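Local coordinates for OxyA protein (Actinoplanes teichomyceticus, PDB 5HH3) that binds heme b as a cytochrome P450 monooxygenase and probably catalyses a phenolic coupling step in the cyclisation of glycopeptide antibiotic peptides, at residues G59-E62 with I63-V66; P97-T100 with R101-M105; M193-M196 with N197-A201. All coordinates share one frame; numbering follows the deposited sequence.

Contact 1: residues G59-E62 with I63-V66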
ATOM      1  N   GLY B  59     -14.823   2.696  19.107  1.00 28.15           N
ATOM      2  CA  GLY B  59     -15.456   3.307  20.271  1.00 29.92           C
ATOM      3  C   GLY B  59     -15.053   4.764  20.415  1.00 30.01           C
ATOM      4  O   GLY B  59     -13.871   5.113  20.254  1.00 27.41           O
ATOM      5  N   TYR B  60     -16.040   5.604  20.708  1.00 30.56           N
ATOM      6  CA  TYR B  60     -15.855   7.069  20.810  1.00 31.65           C
ATOM      7  C   TYR B  60     -14.764   7.462  21.809  1.00 31.05           C
ATOM      8  O   TYR B  60     -13.829   8.216  21.482  1.00 29.09           O
ATOM      9  CB  TYR B  60     -17.181   7.750  21.221  1.00 33.49           C
ATOM     10  CG  TYR B  60     -17.261   9.216  20.897  1.00 34.93           C
ATOM     11  CD1 TYR B  60     -16.818  10.201  21.793  1.00 36.75           C
ATOM     12  CD2 TYR B  60     -17.817   9.633  19.699  1.00 36.57           C
ATOM     13  CE1 TYR B  60     -16.897  11.562  21.466  1.00 36.86           C
ATOM     14  CE2 TYR B  60     -17.911  10.975  19.368  1.00 36.33           C
ATOM     15  CZ  TYR B  60     -17.462  11.934  20.252  1.00 36.50           C
ATOM     16  OH  TYR B  60     -17.600  13.252  19.858  1.00 38.52           O
ATOM     17  N   ASP B  61     -14.877   6.951  23.023  1.00 31.90           N
ATOM     18  CA  ASP B  61     -13.927   7.301  24.069  1.00 35.06           C
ATOM     19  C   ASP B  61     -12.563   6.661  23.843  1.00 32.68           C
ATOM     20  O   ASP B  61     -11.553   7.259  24.174  1.00 32.04           O
ATOM     21  CB  ASP B  61     -14.457   6.927  25.453  1.00 38.51           C
ATOM     22  CG  ASP B  61     -15.671   7.741  25.846  1.00 41.38           C
ATOM     23  OD1 ASP B  61     -15.804   8.914  25.444  1.00 44.25           O
ATOM     24  OD2 ASP B  61     -16.494   7.196  26.577  1.00 46.28           O
ATOM     25  N   GLU B  62     -12.553   5.461  23.281  1.00 30.50           N
ATOM     26  CA  GLU B  62     -11.311   4.769  22.997  1.00 30.83           C
ATOM     27  C   GLU B  62     -10.540   5.489  21.872  1.00 28.66           C
ATOM     28  O   GLU B  62      -9.316   5.564  21.894  1.00 26.41           O
ATOM     29  CB  GLU B  62     -11.573   3.301  22.639  1.00 31.53           C
ATOM     30  CG  GLU B  62     -12.048   2.449  23.834  1.00 33.70           C
ATOM     31  CD  GLU B  62     -13.511   2.648  24.212  1.00 35.44           C
ATOM     32  OE1 GLU B  62     -14.282   3.312  23.479  1.00 34.83           O
ATOM     33  OE2 GLU B  62     -13.902   2.127  25.263  1.00 38.59           O
ATOM     34  N   ILE B  63     -11.265   6.014  20.893  1.00 27.46           N
ATOM     35  CA  ILE B  63     -10.636   6.809  19.831  1.00 26.93           C
ATOM     36  C   ILE B  63     -10.032   8.097  20.434  1.00 27.53           C
ATOM     37  O   ILE B  63      -8.921   8.469  20.087  1.00 26.56           O
ATOM     38  CB  ILE B  63     -11.610   7.142  18.691  1.00 26.37           C
ATOM     39  CG1 ILE B  63     -11.880   5.882  17.865  1.00 26.47           C
ATOM     40  CG2 ILE B  63     -11.052   8.258  17.802  1.00 25.61           C
ATOM     41  CD1 ILE B  63     -13.079   6.013  16.933  1.00 26.59           C
ATOM     42  N   ARG B  64     -10.750   8.759  21.333  1.00 28.07           N
ATOM     43  CA  ARG B  64     -10.192   9.947  22.006  1.00 31.68           C
ATOM     44  C   ARG B  64      -8.950   9.597  22.846  1.00 31.75           C
ATOM     45  O   ARG B  64      -7.988  10.357  22.892  1.00 30.38           O
ATOM     46  CB  ARG B  64     -11.245  10.646  22.864  1.00 34.20           C
ATOM     47  CG  ARG B  64     -12.320  11.313  22.017  1.00 35.67           C
ATOM     48  CD  ARG B  64     -13.532  11.682  22.854  1.00 39.29           C
ATOM     49  NE  ARG B  64     -13.172  12.589  23.929  1.00 43.27           N
ATOM     50  CZ  ARG B  64     -13.381  13.911  23.972  1.00 48.64           C
ATOM     51  NH1 ARG B  64     -13.979  14.582  22.976  1.00 50.23           N
ATOM     52  NH2 ARG B  64     -12.986  14.586  25.058  1.00 50.73           N
ATOM     53  N   GLN B  65      -8.972   8.430  23.475  1.00 31.63           N
ATOM     54  CA  GLN B  65      -7.803   7.945  24.193  1.00 33.63           C
ATOM     55  C   GLN B  65      -6.605   7.719  23.260  1.00 31.31           C
ATOM     56  O   GLN B  65      -5.492   8.158  23.557  1.00 29.88           O
ATOM     57  CB  GLN B  65      -8.139   6.647  24.916  1.00 36.67           C
ATOM     58  CG  GLN B  65      -7.050   6.183  25.837  1.00 42.16           C
ATOM     59  CD  GLN B  65      -7.440   4.947  26.637  1.00 46.32           C
ATOM     60  OE1 GLN B  65      -8.590   4.460  26.575  1.00 48.49           O
ATOM     61  NE2 GLN B  65      -6.487   4.441  27.403  1.00 48.16           N
ATOM     62  N   VAL B  66      -6.831   7.023  22.151  1.00 28.20           N
ATOM     63  CA  VAL B  66      -5.752   6.716  21.225  1.00 27.40           C
ATOM     64  C   VAL B  66      -5.132   8.009  20.680  1.00 28.00           C
ATOM     65  O   VAL B  66      -3.892   8.150  20.659  1.00 27.34           O
ATOM     66  CB  VAL B  66      -6.243   5.840  20.073  1.00 26.72           C
ATOM     67  CG1 VAL B  66      -5.237   5.798  18.920  1.00 27.19           C
ATOM     68  CG2 VAL B  66      -6.508   4.427  20.589  1.00 27.23           C
TER
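Tyr60 and Arg64 make the side-chain contact of the first two turns of helix 60-68, and four backbone hydrogen bonds hold these turns together. Ile63 N donates to Gly59 O at 2.8 Å, and the i to i+4 pattern continues with Arg64 to Tyr60, Gln65 to Asp61 and Val66 to Glu62. Gly59 occupies the N-cap position, so its carbonyl is the first acceptor of the helix.

Among the side chains, CD of Arg64 makes the contact with the phenol ring. It lies 3.6 Å from Tyr60 CE1 and 3.8 Å from Tyr60 CD1, an oblique approach. Tyr60 has CG anti to its own N (chi1 -160°), which leans the ring along the helix toward Arg64. Beyond CD, the Arg64 chain bends at chi3 (59°) and carries the guanidinium past the ring; the two planes are 11° apart, but the groups are not stacked. Asp61 OD1 stands 4.8 Å from Arg64 NE, too far for a salt bridge.

Van der Waals packing against carbonyls completes the set. Ile63 CG1 sits 3.2 Å from Gly59 O, and Val66 CG2 rests on Glu62 O. Ile63 and Val66 also reach Cys312 of strand 309-312. Chemically, the helix is amphipathic here: its aliphatic branches join the sheet, whereas the opposite charges of Asp61 and Arg64 probably attract weakly at this separation, without a direct bond.

Contact 2: residues P97-T100 with R101-M105. With HEM (protoporphyrin IX containing Fe), chain G.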
ATOM      1  N   PRO B  97       9.248  16.986  18.737  1.00 34.46           N
ATOM      2  CA  PRO B  97       9.009  18.407  18.722  1.00 35.04           C
ATOM      3  C   PRO B  97       8.836  19.018  17.325  1.00 34.72           C
ATOM      4  O   PRO B  97       8.401  20.160  17.259  1.00 34.51           O
ATOM      5  CB  PRO B  97      10.278  18.956  19.350  1.00 36.65           C
ATOM      6  CG  PRO B  97      11.340  18.036  18.841  1.00 37.02           C
ATOM      7  CD  PRO B  97      10.690  16.684  18.743  1.00 35.68           C
ATOM      8  N   GLU B  98       9.141  18.290  16.242  1.00 33.74           N
ATOM      9  CA  GLU B  98       9.057  18.879  14.879  1.00 34.23           C
ATOM     10  C   GLU B  98       7.627  19.290  14.542  1.00 32.12           C
ATOM     11  O   GLU B  98       7.386  20.358  13.993  1.00 31.72           O
ATOM     12  CB  GLU B  98       9.599  17.939  13.785  1.00 34.48           C
ATOM     13  CG  GLU B  98      11.099  17.656  13.869  1.00 36.50           C
ATOM     14  CD  GLU B  98      11.459  16.413  14.688  1.00 36.78           C
ATOM     15  OE1 GLU B  98      10.633  15.843  15.435  1.00 36.09           O
ATOM     16  OE2 GLU B  98      12.620  16.010  14.614  1.00 39.99           O
ATOM     17  N   HIS B  99       6.685  18.418  14.871  1.00 30.30           N
ATOM     18  CA  HIS B  99       5.275  18.708  14.717  1.00 29.16           C
ATOM     19  C   HIS B  99       4.840  20.013  15.423  1.00 29.73           C
ATOM     20  O   HIS B  99       4.276  20.912  14.790  1.00 29.78           O
ATOM     21  CB  HIS B  99       4.428  17.525  15.208  1.00 28.46           C
ATOM     22  CG  HIS B  99       2.979  17.803  15.129  1.00 28.12           C
ATOM     23  ND1 HIS B  99       2.271  18.314  16.195  1.00 28.84           N
ATOM     24  CD2 HIS B  99       2.125  17.772  14.084  1.00 27.66           C
ATOM     25  CE1 HIS B  99       1.029  18.548  15.815  1.00 28.24           C
ATOM     26  NE2 HIS B  99       0.910  18.210  14.543  1.00 27.43           N
ATOM     27  N   THR B 100       5.155  20.124  16.708  1.00 29.84           N
ATOM     28  CA  THR B 100       4.898  21.338  17.509  1.00 30.83           C
ATOM     29  C   THR B 100       5.507  22.599  16.934  1.00 32.68           C
ATOM     30  O   THR B 100       4.862  23.646  16.860  1.00 33.00           O
ATOM     31  CB  THR B 100       5.489  21.190  18.941  1.00 31.97           C
ATOM     32  OG1 THR B 100       5.264  19.863  19.406  1.00 30.36           O
ATOM     33  CG2 THR B 100       4.842  22.178  19.902  1.00 33.26           C
ATOM     34  N   ARG B 101       6.789  22.509  16.596  1.00 33.31           N
ATOM     35  CA  ARG B 101       7.521  23.635  16.077  1.00 34.88           C
ATOM     36  C   ARG B 101       6.916  24.173  14.775  1.00 34.84           C
ATOM     37  O   ARG B 101       6.764  25.385  14.632  1.00 36.56           O
ATOM     38  CB  ARG B 101       9.018  23.306  15.953  1.00 35.80           C
ATOM     39  CG  ARG B 101       9.679  23.150  17.328  1.00 36.49           C
ATOM     40  CD  ARG B 101      11.004  22.384  17.326  1.00 37.23           C
ATOM     41  NE  ARG B 101      11.709  22.578  18.580  1.00 38.44           N
ATOM     42  CZ  ARG B 101      12.867  22.013  18.934  1.00 39.48           C
ATOM     43  NH1 ARG B 101      13.485  21.121  18.146  1.00 39.42           N
ATOM     44  NH2 ARG B 101      13.396  22.323  20.111  1.00 40.14           N
ATOM     45  N   LEU B 102       6.558  23.296  13.845  1.00 34.20           N
ATOM     46  CA  LEU B 102       5.948  23.744  12.572  1.00 35.14           C
ATOM     47  C   LEU B 102       4.493  24.181  12.773  1.00 34.16           C
ATOM     48  O   LEU B 102       4.094  25.233  12.285  1.00 34.66           O
ATOM     49  CB  LEU B 102       6.042  22.683  11.473  1.00 35.17           C
ATOM     50  CG  LEU B 102       5.346  23.022  10.131  1.00 36.07           C
ATOM     51  CD1 LEU B 102       5.847  24.326   9.520  1.00 37.76           C
ATOM     52  CD2 LEU B 102       5.524  21.859   9.147  1.00 36.05           C
ATOM     53  N   ARG B 103       3.715  23.399  13.509  1.00 33.23           N
ATOM     54  CA  ARG B 103       2.329  23.757  13.739  1.00 33.27           C
ATOM     55  C   ARG B 103       2.093  25.125  14.422  1.00 34.51           C
ATOM     56  O   ARG B 103       1.182  25.859  14.016  1.00 32.79           O
ATOM     57  CB  ARG B 103       1.579  22.657  14.476  1.00 33.58           C
ATOM     58  CG  ARG B 103       0.112  23.037  14.626  1.00 34.02           C
ATOM     59  CD  ARG B 103      -0.778  21.855  14.726  1.00 33.44           C
ATOM     60  NE  ARG B 103      -2.140  22.311  14.943  1.00 34.05           N
ATOM     61  CZ  ARG B 103      -3.226  21.595  14.697  1.00 33.09           C
ATOM     62  NH1 ARG B 103      -3.141  20.369  14.175  1.00 32.61           N
ATOM     63  NH2 ARG B 103      -4.405  22.130  14.962  1.00 33.54           N
ATOM     64  N   ARG B 104       2.908  25.494  15.415  1.00 36.90           N
ATOM     65  CA  ARG B 104       2.770  26.827  16.037  1.00 38.98           C
ATOM     66  C   ARG B 104       2.943  27.983  15.054  1.00 39.53           C
ATOM     67  O   ARG B 104       2.362  29.052  15.269  1.00 40.22           O
ATOM     68  CB  ARG B 104       3.761  27.049  17.175  1.00 42.39           C
ATOM     69  CG  ARG B 104       3.335  26.441  18.497  1.00 43.91           C
ATOM     70  CD  ARG B 104       4.218  26.938  19.628  1.00 46.65           C
ATOM     71  NE  ARG B 104       5.619  26.565  19.427  1.00 47.80           N
ATOM     72  CZ  ARG B 104       6.346  25.776  20.225  1.00 49.18           C
ATOM     73  NH1 ARG B 104       5.856  25.253  21.345  1.00 49.65           N
ATOM     74  NH2 ARG B 104       7.607  25.515  19.903  1.00 50.95           N
ATOM     75  N   MET B 105       3.789  27.807  14.038  1.00 39.15           N
ATOM     76  CA  MET B 105       4.103  28.906  13.114  1.00 41.26           C
ATOM     77  C   MET B 105       2.986  29.150  12.098  1.00 40.58           C
ATOM     78  O   MET B 105       2.791  30.281  11.637  1.00 41.90           O
ATOM     79  CB  MET B 105       5.429  28.652  12.398  1.00 41.96           C
ATOM     80  CG  MET B 105       6.579  28.583  13.364  1.00 43.76           C
ATOM     81  SD  MET B 105       8.196  28.689  12.596  1.00 46.49           S
ATOM     82  CE  MET B 105       8.299  27.066  11.865  1.00 44.25           C
TER
HETATM   83  CHA HEM G 401      -5.838  17.034   9.801  1.00 28.02           C
HETATM   84  CHB HEM G 401      -5.811  21.016   7.031  1.00 30.51           C
HETATM   85  CHC HEM G 401     -10.501  20.274   5.967  1.00 30.69           C
HETATM   86  CHD HEM G 401     -10.513  16.366   8.790  1.00 28.31           C
HETATM   87  C1A HEM G 401      -5.434  18.155   9.116  1.00 30.41           C
HETATM   88  C2A HEM G 401      -4.090  18.621   9.072  1.00 30.00           C
HETATM   89  C3A HEM G 401      -4.083  19.746   8.305  1.00 30.86           C
HETATM   90  C4A HEM G 401      -5.417  19.978   7.863  1.00 31.46           C
HETATM   91  CMA HEM G 401      -2.881  20.586   7.956  1.00 31.68           C
HETATM   92  CAA HEM G 401      -2.904  17.986   9.770  1.00 28.43           C
HETATM   93  CBA HEM G 401      -2.797  18.563  11.181  1.00 27.63           C
HETATM   94  CGA HEM G 401      -1.661  17.988  12.011  1.00 28.21           C
HETATM   95  O1A HEM G 401      -1.155  16.864  11.769  1.00 26.09           O
HETATM   96  O2A HEM G 401      -1.218  18.647  12.989  1.00 27.86           O
HETATM   97  C1B HEM G 401      -7.097  21.167   6.475  1.00 31.57           C
HETATM   98  C2B HEM G 401      -7.472  22.219   5.571  1.00 32.86           C
HETATM   99  C3B HEM G 401      -8.800  22.022   5.258  1.00 33.45           C
HETATM  100  C4B HEM G 401      -9.211  20.808   6.014  1.00 31.80           C
HETATM  101  CMB HEM G 401      -6.585  23.335   5.061  1.00 32.75           C
HETATM  102  CAB HEM G 401      -9.735  22.807   4.411  1.00 35.33           C
HETATM  103  CBB HEM G 401      -9.510  23.998   3.848  1.00 39.36           C
HETATM  104  C1C HEM G 401     -10.943  19.131   6.622  1.00 30.37           C
HETATM  105  C2C HEM G 401     -12.248  18.598   6.552  1.00 29.88           C
HETATM  106  C3C HEM G 401     -12.254  17.457   7.366  1.00 31.49           C
HETATM  107  C4C HEM G 401     -10.933  17.339   7.924  1.00 30.10           C
HETATM  108  CMC HEM G 401     -13.400  19.153   5.734  1.00 30.30           C
HETATM  109  CAC HEM G 401     -13.356  16.512   7.679  1.00 33.21           C
HETATM  110  CBC HEM G 401     -14.622  16.603   7.278  1.00 38.31           C
HETATM  111  C1D HEM G 401      -9.207  16.269   9.268  1.00 28.56           C
HETATM  112  C2D HEM G 401      -8.817  15.154  10.158  1.00 29.49           C
HETATM  113  C3D HEM G 401      -7.519  15.331  10.442  1.00 28.43           C
HETATM  114  C4D HEM G 401      -7.132  16.560   9.716  1.00 27.50           C
HETATM  115  CMD HEM G 401      -9.645  14.000  10.675  1.00 28.15           C
HETATM  116  CAD HEM G 401      -6.679  14.423  11.330  1.00 26.89           C
HETATM  117  CBD HEM G 401      -6.082  13.202  10.614  1.00 26.24           C
HETATM  118  CGD HEM G 401      -5.258  12.344  11.587  1.00 26.34           C
HETATM  119  O1D HEM G 401      -4.645  11.325  11.220  1.00 25.33           O
HETATM  120  O2D HEM G 401      -5.155  12.597  12.795  1.00 25.65           O
HETATM  121  NA  HEM G 401      -6.240  19.004   8.384  1.00 30.75           N
HETATM  122  NB  HEM G 401      -8.160  20.393   6.718  1.00 31.09           N
HETATM  123  NC  HEM G 401     -10.184  18.389   7.481  1.00 29.88           N
HETATM  124  ND  HEM G 401      -8.174  17.109   9.058  1.00 28.17           N
HETATM  125 FE   HEM G 401      -8.166  18.687   7.949  1.00 28.35          FE
HETATM  126  O   HOH W   1      -7.414  17.538   6.355  1.00 34.09           O
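Arg101, Leu102, Arg103 and Arg104 donate their backbone N-H groups to the carbonyls of Pro97, Glu98, His99 and Thr100, four nearly straight i to i+4 bonds. This is the opening of helix 98-106, the C helix, which in many bacterial cytochromes P450 carries a His-x-x-x-Arg pair for a heme propionate.

One turn apart, His99 and Arg103 lie side by side and point the same way, both with CG anti to the backbone N. Arg103 is then extended from CG to NE, which carries its guanidinium beyond the imidazole to propionate oxygen O2A, which His99 also meets. His99 CE1 touches Arg103 CD at 3.9 Å, and the ring and guanidinium planes are 54° apart. Arg103 NH1 also donates to His347 O, so this nitrogen ties the propionate to the loop carrying the axial ligand Cys348. His346 meets the His99 ring and is itself hydrogen-bonded to the heme.

The other pairs lie away from the heme. Pro97 lies over one face of the Arg101 guanidinium, offset toward its rim, with Pro97 CG 3.8 Å from Arg101 NH1. Thr100 CG2 lies similarly over a face of the Arg104 guanidinium, 3.5 Å from Arg104 NH1; Arg104 NE is hydrogen-bonded to a glycerol, probably from the crystallisation liquor.

At the propionate, two donors from this helix reach O2A: His99 NE2 at 2.7 Å, almost straight at 169°, and Arg103 NH1 at 2.8 Å, more bent at 148°, with O2A at the edge of both flat groups.

Contact 3: residues M193-M196 with N197-A201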
ATOM      1  N   MET B 193       5.901  25.266  -8.163  1.00 65.79           N
ATOM      2  CA  MET B 193       7.003  25.715  -7.293  1.00 67.41           C
ATOM      3  C   MET B 193       7.599  27.076  -7.643  1.00 67.54           C
ATOM      4  O   MET B 193       7.924  27.851  -6.741  1.00 67.29           O
ATOM      5  CB  MET B 193       8.133  24.678  -7.290  1.00 71.44           C
ATOM      6  CG  MET B 193       7.802  23.404  -6.535  1.00 72.42           C
ATOM      7  SD  MET B 193       7.638  23.683  -4.764  1.00 76.88           S
ATOM      8  CE  MET B 193       9.319  24.164  -4.330  1.00 78.22           C
ATOM      9  N   THR B 194       7.775  27.347  -8.937  1.00 67.14           N
ATOM     10  CA  THR B 194       8.308  28.630  -9.391  1.00 68.04           C
ATOM     11  C   THR B 194       7.344  29.764  -9.045  1.00 66.21           C
ATOM     12  O   THR B 194       7.779  30.843  -8.648  1.00 66.99           O
ATOM     13  CB  THR B 194       8.584  28.644 -10.914  1.00 69.85           C
ATOM     14  OG1 THR B 194       9.402  27.525 -11.263  1.00 70.43           O
ATOM     15  CG2 THR B 194       9.293  29.927 -11.342  1.00 72.52           C
ATOM     16  N   TYR B 195       6.043  29.520  -9.200  1.00 63.41           N
ATOM     17  CA  TYR B 195       5.042  30.503  -8.794  1.00 61.86           C
ATOM     18  C   TYR B 195       5.133  30.756  -7.274  1.00 61.10           C
ATOM     19  O   TYR B 195       5.276  31.900  -6.843  1.00 61.53           O
ATOM     20  CB  TYR B 195       3.632  30.054  -9.194  1.00 59.66           C
ATOM     21  CG  TYR B 195       2.585  31.120  -8.966  1.00 58.65           C
ATOM     22  CD1 TYR B 195       2.024  31.295  -7.708  1.00 56.61           C
ATOM     23  CD2 TYR B 195       2.174  31.975  -9.996  1.00 59.75           C
ATOM     24  CE1 TYR B 195       1.075  32.266  -7.471  1.00 56.50           C
ATOM     25  CE2 TYR B 195       1.219  32.960  -9.766  1.00 59.55           C
ATOM     26  CZ  TYR B 195       0.672  33.088  -8.490  1.00 58.24           C
ATOM     27  OH  TYR B 195      -0.265  34.031  -8.186  1.00 58.94           O
ATOM     28  N   MET B 196       5.096  29.691  -6.476  1.00 59.83           N
ATOM     29  CA  MET B 196       5.120  29.829  -5.007  1.00 60.28           C
ATOM     30  C   MET B 196       6.408  30.467  -4.468  1.00 61.61           C
ATOM     31  O   MET B 196       6.355  31.277  -3.540  1.00 60.46           O
ATOM     32  CB  MET B 196       4.892  28.479  -4.323  1.00 59.65           C
ATOM     33  CG  MET B 196       3.527  27.856  -4.570  1.00 59.39           C
ATOM     34  SD  MET B 196       2.084  28.900  -4.256  1.00 61.54           S
ATOM     35  CE  MET B 196       2.550  29.571  -2.668  1.00 61.52           C
ATOM     36  N   ASN B 197       7.550  30.120  -5.058  1.00 63.44           N
ATOM     37  CA  ASN B 197       8.824  30.725  -4.670  1.00 65.90           C
ATOM     38  C   ASN B 197       8.844  32.237  -4.876  1.00 67.21           C
ATOM     39  O   ASN B 197       9.398  32.957  -4.053  1.00 67.92           O
ATOM     40  CB  ASN B 197       9.991  30.092  -5.431  1.00 68.60           C
ATOM     41  CG  ASN B 197      10.277  28.660  -4.998  1.00 67.66           C
ATOM     42  OD1 ASN B 197       9.811  28.191  -3.960  1.00 65.05           O
ATOM     43  ND2 ASN B 197      11.065  27.961  -5.803  1.00 69.96           N
ATOM     44  N   LYS B 198       8.234  32.718  -5.958  1.00 68.59           N
ATOM     45  CA  LYS B 198       8.089  34.170  -6.174  1.00 70.29           C
ATOM     46  C   LYS B 198       7.173  34.790  -5.123  1.00 68.14           C
ATOM     47  O   LYS B 198       7.519  35.802  -4.509  1.00 69.81           O
ATOM     48  CB  LYS B 198       7.551  34.480  -7.576  1.00 71.65           C
ATOM     49  CG  LYS B 198       8.583  34.277  -8.667  1.00 74.75           C
ATOM     50  CD  LYS B 198       7.945  34.363 -10.040  1.00 76.13           C
ATOM     51  CE  LYS B 198       8.963  34.080 -11.130  1.00 79.27           C
ATOM     52  NZ  LYS B 198       8.301  33.909 -12.450  1.00 80.33           N
ATOM     53  N   MET B 199       6.017  34.163  -4.927  1.00 64.64           N
ATOM     54  CA  MET B 199       5.044  34.584  -3.918  1.00 63.65           C
ATOM     55  C   MET B 199       5.642  34.676  -2.511  1.00 62.13           C
ATOM     56  O   MET B 199       5.353  35.617  -1.767  1.00 61.43           O
ATOM     57  CB  MET B 199       3.872  33.616  -3.903  1.00 62.27           C
ATOM     58  CG  MET B 199       2.842  33.911  -2.831  1.00 62.53           C
ATOM     59  SD  MET B 199       1.195  33.340  -3.291  1.00 62.19           S
ATOM     60  CE  MET B 199       0.761  34.627  -4.458  1.00 62.37           C
ATOM     61  N   THR B 200       6.463  33.694  -2.158  1.00 60.57           N
ATOM     62  CA  THR B 200       7.219  33.738  -0.911  1.00 60.69           C
ATOM     63  C   THR B 200       8.180  34.927  -0.864  1.00 62.44           C
ATOM     64  O   THR B 200       8.186  35.672   0.112  1.00 62.33           O
ATOM     65  CB  THR B 200       7.990  32.429  -0.679  1.00 59.90           C
ATOM     66  OG1 THR B 200       7.054  31.354  -0.536  1.00 57.63           O
ATOM     67  CG2 THR B 200       8.765  32.506   0.579  1.00 61.15           C
ATOM     68  N   ALA B 201       8.973  35.109  -1.918  1.00 64.12           N
ATOM     69  CA  ALA B 201       9.885  36.243  -1.994  1.00 67.41           C
ATOM     70  C   ALA B 201       9.130  37.565  -1.873  1.00 68.36           C
ATOM     71  O   ALA B 201       9.558  38.446  -1.131  1.00 70.01           O
ATOM     72  CB  ALA B 201      10.710  36.206  -3.277  1.00 69.57           C
TER
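Tyr195 and Met199 both set CG anti to the backbone N (chi1 -172° and 176°), which tilts ring and thioether chain to the same flank of the helix; a bend at chi3 of Met199 (-76°) then turns its methyl to the phenol. The contact is apolar: Met199 CE lies 3.8 Å from Tyr195 CE1 and 3.9 Å from Tyr195 OH, near the hydroxyl end of the ring and oblique to it. The hydroxyl itself is hydrogen-bonded to Asp165, which restrains the end of the ring that the methyl touches.

Met196 takes a different path, bent at both chi2 and chi3, and lies alongside Met199 with Met196 CE 4.1 Å from Met199 SD. On the more exposed flank, the carboxamide of Asn197 folds back over the carbonyl of Met193, its CG 3.0 Å from Met193 O, without forming a side-chain hydrogen bond there. The aliphatic chain of Lys198 lies beside Thr194, and the backbone bond between these two residues is weak.

Met196 O accepts two bonds. Thr200 N reaches it at 2.8 Å, and Thr200 OG1 donates from above the carbonyl plane at 3.1 Å, so the threonine hydroxyl is satisfied within its own turn.

These residues belong to helix 182-205. Met196 packs on Thr229 and Ala232 of helix 225-256 and, with Met199 and Thr200, on Phe212 of helix 211-219, while Tyr195 rests on the loop residues Ile161 and Pro162 and reaches Asp165 of helix 163-178.

In the fold
The three contacts follow one another along the chain without touching, and each lies in a different helix. Contact 2 holds the heme propionate. Contact 1 lies 24 Å from it, centre to centre, with nearest atoms about 12 Å apart. The side chain of Val66 is about 5 Å from that of Arg291, another heme-binding residue, and that of Ile63 about 9 Å from the heme; contact 1 thus probably lies behind Arg291, one layer from the heme. Contact 3 is 22 Å from contact 2 between centres, about 12 Å between nearest atoms, and away from the annotated sites, the Met196 side chain being about 13 Å from a heme. Contacts 1 and 3 are 41 Å apart, centre to centre.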